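Local coordinates for uncharacterized protein (Pseudomonas fluorescens, PDB 5V00) that is a two-domain cupin (bicupin) protein involved in histidine utilization, whose molecular function is unknown, at residues A142-V147 with Q168-A173. Residues are numbered along the deposited sequence; the frame is centred on the assembly and turned at random.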
loop_
_atom_site.group_PDB
_atom_site.type_symbol
_atom_site.label_atom_id
_atom_site.label_comp_id
_atom_site.label_asym_id
_atom_site.label_seq_id
_atom_site.Cartn_x
_atom_site.Cartn_y
_atom_site.Cartn_z
ATOM N N ALA B 142 -2.030 -18.985 7.800
ATOM C CA ALA B 142 -2.413 -17.645 8.163
ATOM C C ALA B 142 -2.948 -16.902 6.929
ATOM O O ALA B 142 -2.499 -17.117 5.778
ATOM C CB ALA B 142 -1.258 -16.868 8.733
ATOM N N GLN B 143 -3.935 -16.049 7.183
ATOM C CA GLN B 143 -4.539 -15.340 6.064
ATOM C C GLN B 143 -3.619 -14.288 5.459
ATOM O O GLN B 143 -3.645 -14.072 4.206
ATOM C CB GLN B 143 -5.782 -14.592 6.515
ATOM C CG GLN B 143 -6.957 -15.389 6.944
ATOM C CD GLN B 143 -8.007 -14.433 7.663
ATOM O OE1 GLN B 143 -7.790 -13.144 7.988
ATOM N NE2 GLN B 143 -9.151 -15.054 7.924
ATOM N N THR B 144 -2.834 -13.634 6.305
ATOM C CA THR B 144 -1.875 -12.626 5.833
ATOM C C THR B 144 -0.487 -12.944 6.370
ATOM O O THR B 144 -0.312 -13.262 7.532
ATOM C CB THR B 144 -2.285 -11.233 6.327
ATOM O OG1 THR B 144 -3.567 -10.929 5.795
ATOM C CG2 THR B 144 -1.296 -10.160 5.907
ATOM N N VAL B 145 0.460 -12.924 5.491
ATOM C CA VAL B 145 1.861 -13.128 5.821
ATOM C C VAL B 145 2.662 -11.954 5.357
ATOM O O VAL B 145 2.578 -11.547 4.178
ATOM C CB VAL B 145 2.454 -14.465 5.233
ATOM C CG1 VAL B 145 3.914 -14.587 5.682
ATOM C CG2 VAL B 145 1.634 -15.649 5.674
ATOM N N LEU B 146 3.521 -11.417 6.226
ATOM C CA LEU B 146 4.284 -10.231 5.949
ATOM C C LEU B 146 5.774 -10.567 6.146
ATOM O O LEU B 146 6.140 -11.276 7.146
ATOM C CB LEU B 146 3.914 -9.046 6.876
ATOM C CG LEU B 146 2.455 -8.653 6.732
ATOM C CD1 LEU B 146 2.052 -7.969 8.053
ATOM C CD2 LEU B 146 2.360 -7.637 5.603
ATOM N N VAL B 147 6.599 -10.101 5.257
ATOM C CA VAL B 147 8.062 -10.281 5.311
ATOM C C VAL B 147 8.709 -8.934 5.176
ATOM O O VAL B 147 8.711 -8.352 4.108
ATOM C CB VAL B 147 8.627 -11.270 4.255
ATOM C CG1 VAL B 147 10.098 -11.473 4.419
ATOM C CG2 VAL B 147 7.938 -12.615 4.332
ATOM N N GLN B 168 3.902 -8.836 1.181
ATOM C CA GLN B 168 2.646 -9.191 1.821
ATOM C C GLN B 168 1.894 -10.229 0.989
ATOM O O GLN B 168 1.700 -10.035 -0.219
ATOM C CB GLN B 168 1.754 -8.000 1.995
ATOM C CG GLN B 168 0.400 -8.270 2.611
ATOM C CD GLN B 168 -0.361 -6.994 3.035
ATOM O OE1 GLN B 168 0.207 -5.915 3.124
ATOM N NE2 GLN B 168 -1.601 -7.184 3.470
ATOM N N VAL B 169 1.525 -11.336 1.633
ATOM C CA VAL B 169 0.635 -12.319 1.009
ATOM C C VAL B 169 -0.701 -12.078 1.669
ATOM O O VAL B 169 -0.850 -11.978 2.930
ATOM C CB VAL B 169 1.063 -13.773 1.251
ATOM C CG1 VAL B 169 0.015 -14.707 0.591
ATOM C CG2 VAL B 169 2.435 -14.009 0.847
ATOM N N ASP B 170 -1.774 -11.982 0.898
ATOM C CA ASP B 170 -3.146 -11.750 1.438
ATOM C C ASP B 170 -4.085 -12.818 0.903
ATOM O O ASP B 170 -3.825 -13.412 -0.128
ATOM C CB ASP B 170 -3.771 -10.474 0.925
ATOM C CG ASP B 170 -3.388 -9.250 1.683
ATOM O OD1 ASP B 170 -3.335 -9.292 2.942
ATOM O OD2 ASP B 170 -3.296 -8.196 0.945
ATOM N N GLY B 171 -5.175 -13.008 1.616
ATOM C CA GLY B 171 -6.227 -13.961 1.176
ATOM C C GLY B 171 -5.833 -15.392 1.079
ATOM O O GLY B 171 -6.374 -16.169 0.321
ATOM N N ASN B 172 -4.884 -15.808 1.892
ATOM C CA ASN B 172 -4.518 -17.209 1.853
ATOM C C ASN B 172 -5.586 -18.058 2.488
ATOM O O ASN B 172 -6.101 -17.674 3.586
ATOM C CB ASN B 172 -3.228 -17.378 2.633
ATOM C CG ASN B 172 -2.823 -18.809 2.741
ATOM O OD1 ASN B 172 -2.741 -19.459 1.675
ATOM N ND2 ASN B 172 -2.380 -19.263 3.945
ATOM N N ALA B 173 -5.909 -19.178 1.823
ATOM C CA ALA B 173 -6.898 -20.072 2.318
ATOM C C ALA B 173 -6.497 -21.565 2.309
ATOM O O ALA B 173 -7.328 -22.420 2.496
ATOM C CB ALA B 173 -8.179 -19.884 1.549
HETATM O O HOH W 1 -5.987 -11.640 3.944
#
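Val145 and Val169 form an antiparallel hydrogen-bonded pair. Val145 N gives to Val169 O at 3.0 Å, and Val169 N gives to Val145 O at 2.8 Å. Both side chains leave the same face of the sheet, CB to CB 4.3 Å. On the other face Leu146 and Gln168 lie side by side. Leu146 CD2 rests against Gln168 CG at 3.6 Å. Gln168 runs extended, with CG anti to the backbone N (chi1 178°), past this methyl and past Thr144 CG2. Its NE2 then donates to Asp170 OD1 at 2.8 Å, on the syn side but above the carboxylate plane. Beyond Asp170 the pairing shifts by one residue. Gln143 O takes Asn172 N, in the carbonyl plane, at 3.1 Å. Gly171, at positive phi (63°), is the extra residue, much as in a G1 beta bulge. A water accepts from Gly171 N and donates to Thr144 OG1. Asn172 ND2 reaches Ala142 O at 2.8 Å, from above the carbonyl plane, with Ala142 O in the plane of its amide. Further out, Gln168 OE1 accepts from Trp14 and is also hydrogen-bonded to Thr35. With an alanine in place of Gln168, Asp170 OD1, Trp14 and Thr35 would probably each lose this amide as a partner, and a gap would open beside Leu146 CD2. Val145 packs on Ile178 and Val169 on Leu176, both from strand 176-181 of another sheet. The two strands are neighbours in an antiparallel sheet of the bicupin fold, between strands 10-14 and 184-191.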